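Local coordinates for protein transcriptional regulator (Bacillus halodurans, PDB 1Z4E) that has the fold of the GNAT acetyltransferases and probably transfers acyl groups, although it is named a transcriptional regulator, at residues A[54-59]-A[72-77]; A[68-73]-A[86-91]. All blocks are in the same frame, centred on the assembly; numbering follows the deposited sequence.

Contact 1. Residues A[54-59]-A[72-77]; sequences NNELIV and VTFTPY
Asn55 pairs with Thr73 and Glu56 with Val72 where segments 54-59 and 72-77 run antiparallel, their strand axes 4.9 Å apart at the closest. They belong to the beta hairpin of strands 55-62 and 65-76 in the central sheet of the GNAT fold. Asn55 and Thr73 form a non-hydrogen-bonded pair, with CA atoms 4.4 Å apart. Glu56 and Val72 form the hydrogen-bonded pair next to it: Glu56 N reaches Val72 O at 2.8 Å, and Val72 N returns to Glu56 O at 2.9 Å. A third bond, Phe74 N to Asn54 O, is 2.9 Å long and nearly straight, at 169°. It ties the residue just before strand 55-62 to strand 65-76.

On the Glu56 and Val72 face, Ile58 CG1 packs on Val72 CG1 at 4.2 Å. Leu106 and Trp109 of helix 102-116 also touch Ile58. Asn55 and Thr73 point together to the other face, where Asn55 OD1 accepts from Gln71 NE2 and Asn55 ND2 donates to Pro76 O of the second subunit. The carboxylate of Glu56 is held by Arg113 and Arg117 through OE2. These two charges probably favour its ionised form. CG of Glu56 is anti to the carbonyl carbon (chi1 -45°), and the extended chain beyond it carries the acid to the Phe74 ring. The carboxylate stands nearly upright to the ring plane, at 84°, and Glu56 OE1 meets the ring edge 3.6 Å from Phe74 CE2.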
# COMPACT_ATOMS: atom_id res chain seq x y z
N ASN A 54 -9.90 7.71 5.67
CA ASN A 54 -9.26 7.25 4.44
C ASN A 54 -8.77 5.80 4.53
O ASN A 54 -8.01 5.34 3.67
CB ASN A 54 -8.08 8.16 4.08
CG ASN A 54 -8.53 9.54 3.63
OD1 ASN A 54 -7.86 10.53 3.89
ND2 ASN A 54 -9.65 9.59 2.93
N ASN A 55 -9.21 5.10 5.57
CA ASN A 55 -8.86 3.70 5.77
C ASN A 55 -10.19 3.03 6.09
O ASN A 55 -10.81 3.35 7.10
CB ASN A 55 -7.88 3.57 6.94
CG ASN A 55 -7.11 2.27 6.91
OD1 ASN A 55 -7.13 1.55 5.91
ND2 ASN A 55 -6.41 1.98 8.00
N GLU A 56 -10.64 2.11 5.24
CA GLU A 56 -11.93 1.48 5.47
C GLU A 56 -12.00 -0.03 5.34
O GLU A 56 -11.27 -0.65 4.57
CB GLU A 56 -12.96 2.07 4.50
CG GLU A 56 -12.91 3.59 4.37
CD GLU A 56 -13.87 4.12 3.33
OE1 GLU A 56 -14.05 3.44 2.30
OE2 GLU A 56 -14.43 5.21 3.55
N LEU A 57 -12.91 -0.61 6.12
CA LEU A 57 -13.17 -2.04 6.07
C LEU A 57 -14.54 -2.12 5.41
O LEU A 57 -15.50 -1.49 5.87
CB LEU A 57 -13.20 -2.63 7.48
CG LEU A 57 -11.81 -2.87 8.07
CD1 LEU A 57 -11.91 -3.12 9.57
CD2 LEU A 57 -11.17 -4.06 7.35
N ILE A 58 -14.60 -2.87 4.32
CA ILE A 58 -15.83 -3.02 3.55
C ILE A 58 -16.30 -4.47 3.57
O ILE A 58 -15.49 -5.38 3.40
CB ILE A 58 -15.58 -2.64 2.07
CG1 ILE A 58 -14.91 -1.26 1.99
CG2 ILE A 58 -16.88 -2.69 1.29
CD1 ILE A 58 -15.71 -0.13 2.64
N VAL A 59 -17.60 -4.68 3.78
CA VAL A 59 -18.14 -6.03 3.80
C VAL A 59 -19.29 -6.21 2.81
O VAL A 59 -20.03 -5.26 2.51
CB VAL A 59 -18.67 -6.44 5.22
CG1 VAL A 59 -17.50 -6.56 6.20
CG2 VAL A 59 -19.70 -5.42 5.72
N VAL A 72 -9.62 -1.09 2.27
CA VAL A 72 -9.16 -0.20 1.22
C VAL A 72 -8.63 1.07 1.88
O VAL A 72 -9.24 1.59 2.82
CB VAL A 72 -10.29 0.11 0.21
CG1 VAL A 72 -11.43 0.85 0.91
CG2 VAL A 72 -9.74 0.92 -0.96
N THR A 73 -7.48 1.53 1.40
CA THR A 73 -6.84 2.72 1.94
C THR A 73 -6.57 3.72 0.81
O THR A 73 -6.02 3.36 -0.23
CB THR A 73 -5.49 2.37 2.60
OG1 THR A 73 -4.55 2.00 1.59
CG2 THR A 73 -5.66 1.19 3.54
N PHE A 74 -6.98 4.97 1.03
CA PHE A 74 -6.81 6.04 0.05
C PHE A 74 -5.66 6.90 0.55
O PHE A 74 -5.74 7.46 1.64
CB PHE A 74 -8.10 6.86 -0.04
CG PHE A 74 -9.32 6.02 -0.26
CD1 PHE A 74 -9.56 5.41 -1.48
CD2 PHE A 74 -10.22 5.80 0.79
CE1 PHE A 74 -10.68 4.59 -1.67
CE2 PHE A 74 -11.34 4.99 0.61
CZ PHE A 74 -11.57 4.38 -0.62
N THR A 75 -4.62 7.02 -0.26
CA THR A 75 -3.41 7.75 0.15
C THR A 75 -2.83 8.68 -0.92
O THR A 75 -2.84 8.35 -2.10
CB THR A 75 -2.31 6.72 0.53
OG1 THR A 75 -2.85 5.77 1.46
CG2 THR A 75 -1.09 7.41 1.17
N PRO A 76 -2.33 9.86 -0.52
CA PRO A 76 -1.74 10.79 -1.49
C PRO A 76 -0.27 10.45 -1.69
O PRO A 76 0.40 10.00 -0.76
CB PRO A 76 -1.92 12.15 -0.82
CG PRO A 76 -1.77 11.82 0.65
CD PRO A 76 -2.59 10.54 0.77
N TYR A 77 0.22 10.65 -2.91
CA TYR A 77 1.61 10.40 -3.26
C TYR A 77 2.04 11.55 -4.18
O TYR A 77 1.20 12.25 -4.73
CB TYR A 77 1.74 9.08 -4.03
CG TYR A 77 1.31 7.85 -3.27
CD1 TYR A 77 2.22 7.12 -2.50
CD2 TYR A 77 -0.01 7.42 -3.31
CE1 TYR A 77 1.80 5.97 -1.79
CE2 TYR A 77 -0.43 6.31 -2.61
CZ TYR A 77 0.47 5.58 -1.86
OH TYR A 77 0.02 4.46 -1.21

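Contact 2. Residues A[68-73]-A[86-91]; sequences GMLQVT and ATIEGV
The middle of the central sheet is formed here, where strand 65-76 pairs antiparallel with strand 84-93 through Gln71 and Glu89, Val72 and Ile88, and Thr73 and Thr87. Four backbone bonds join them. Gln71 N binds Glu89 O at 3.0 Å, and Glu89 N binds Gln71 O at 2.8 Å. Thr73 and Thr87 exchange an equivalent pair. Beyond Glu89 the register slips. Leu70 faces both Gly90 and Val91, and the next backbone bonding is between Met69 and Arg92. This is a beta bulge. Gly90 takes a positive phi of 56°, which favours glycine. A bulge in this strand is a hallmark of the GNAT fold, where it contributes to the acyl-CoA site; the same role is likely here.

Past the bulge, Val91 lies alongside Leu70, with Val91 CG2 3.8 Å from Leu70 CB. Leu70 CD2 also reaches Ile88 CG2 at 4.2 Å. Val72 CG2 touches both Ala86 CB and Ile88 CG1. Ala110 of helix 102-116 covers Leu70 and Ile88. On the other face, Thr73 and Thr87 lie side by side, with Thr73 OG1 3.5 Å from Thr87 CB. Thr87 OG1 is anti to its carbonyl carbon (chi1 -59°), turned to a water 2.7 Å away and to Gln123 NE2. The water also donates a weak bond to Thr73 O. The Glu89 chain bends at chi2, and its OE2 forms a salt bridge with Arg85 NH2 of the second subunit.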
# COMPACT_ATOMS: atom_id res chain seq x y z
N GLY A 68 -18.28 -11.57 2.44
CA GLY A 68 -17.08 -11.06 1.80
C GLY A 68 -16.56 -9.83 2.51
O GLY A 68 -17.32 -9.12 3.17
N MET A 69 -15.27 -9.57 2.39
CA MET A 69 -14.67 -8.41 3.04
C MET A 69 -13.38 -7.99 2.34
O MET A 69 -12.79 -8.75 1.58
CB MET A 69 -14.33 -8.75 4.51
CG MET A 69 -13.22 -9.81 4.67
SD MET A 69 -12.87 -10.40 6.38
CE MET A 69 -11.91 -9.04 6.99
N LEU A 70 -12.97 -6.76 2.60
CA LEU A 70 -11.71 -6.23 2.09
C LEU A 70 -11.43 -4.94 2.82
O LEU A 70 -12.33 -4.36 3.45
CB LEU A 70 -11.77 -5.97 0.57
CG LEU A 70 -12.69 -4.88 0.00
CD1 LEU A 70 -12.18 -3.49 0.39
CD2 LEU A 70 -12.73 -5.00 -1.51
N GLN A 71 -10.19 -4.50 2.78
CA GLN A 71 -9.83 -3.23 3.39
C GLN A 71 -9.33 -2.38 2.24
O GLN A 71 -8.71 -2.90 1.31
CB GLN A 71 -8.72 -3.39 4.44
CG GLN A 71 -8.49 -2.10 5.24
CD GLN A 71 -7.46 -2.26 6.35
OE1 GLN A 71 -7.28 -3.35 6.89
NE2 GLN A 71 -6.81 -1.16 6.72
N VAL A 72 -9.62 -1.09 2.27
CA VAL A 72 -9.16 -0.20 1.22
C VAL A 72 -8.63 1.07 1.88
O VAL A 72 -9.24 1.59 2.82
CB VAL A 72 -10.29 0.11 0.21
CG1 VAL A 72 -11.43 0.85 0.91
CG2 VAL A 72 -9.74 0.92 -0.96
N THR A 73 -7.48 1.53 1.40
CA THR A 73 -6.84 2.72 1.94
C THR A 73 -6.57 3.72 0.81
O THR A 73 -6.02 3.36 -0.23
CB THR A 73 -5.49 2.37 2.60
OG1 THR A 73 -4.55 2.00 1.59
CG2 THR A 73 -5.66 1.19 3.54
N ALA A 86 -5.60 4.19 -4.36
CA ALA A 86 -6.39 3.38 -3.45
C ALA A 86 -5.71 2.01 -3.43
O ALA A 86 -5.46 1.43 -4.50
CB ALA A 86 -7.83 3.23 -3.96
N THR A 87 -5.39 1.52 -2.24
CA THR A 87 -4.77 0.20 -2.11
C THR A 87 -5.77 -0.73 -1.43
O THR A 87 -6.27 -0.44 -0.34
CB THR A 87 -3.48 0.25 -1.25
OG1 THR A 87 -2.54 1.14 -1.85
CG2 THR A 87 -2.85 -1.14 -1.14
N ILE A 88 -6.07 -1.84 -2.11
CA ILE A 88 -6.99 -2.84 -1.59
C ILE A 88 -6.15 -3.92 -0.94
O ILE A 88 -5.12 -4.33 -1.49
CB ILE A 88 -7.82 -3.47 -2.71
CG1 ILE A 88 -8.77 -2.41 -3.28
CG2 ILE A 88 -8.59 -4.67 -2.19
CD1 ILE A 88 -9.60 -2.91 -4.45
N GLU A 89 -6.59 -4.40 0.23
CA GLU A 89 -5.85 -5.43 0.95
C GLU A 89 -6.75 -6.50 1.55
O GLU A 89 -7.83 -6.19 2.08
CB GLU A 89 -5.04 -4.77 2.08
CG GLU A 89 -4.30 -5.74 3.01
CD GLU A 89 -3.27 -6.58 2.28
OE1 GLU A 89 -2.53 -6.03 1.44
OE2 GLU A 89 -3.18 -7.80 2.57
N GLY A 90 -6.31 -7.75 1.45
CA GLY A 90 -7.05 -8.86 2.01
C GLY A 90 -8.49 -9.05 1.58
O GLY A 90 -9.40 -9.02 2.41
N VAL A 91 -8.71 -9.23 0.29
CA VAL A 91 -10.04 -9.45 -0.23
C VAL A 91 -10.35 -10.91 0.08
O VAL A 91 -9.64 -11.81 -0.37
CB VAL A 91 -10.11 -9.23 -1.75
CG1 VAL A 91 -11.51 -9.55 -2.26
CG2 VAL A 91 -9.75 -7.79 -2.07
O HOH W 1 -2.90 3.77 -1.34

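How the contacts relate
Contacts 1 and 2 share Val72 and Thr73, and their centres are about 8 Å apart. Strand 65-76 is the middle strand of the three: it pairs with 55-62 in contact 1 and with 84-93 in contact 2. The hairpin pairing continues between them, with Ile58 N 2.8 Å from Leu70 O in a probable hydrogen bond. Gln71 NE2 lies 2.8 Å from Asn55 OD1, probably bonded to it, and also donates to Pro76 O of the second subunit. Both contacts reach the subunit interface, since Asn55 ND2 of contact 1 also bonds Pro76 O of the second subunit. The bulge of contact 2, which may serve the acyl-CoA site, lies on the strand that contact 1 does not use.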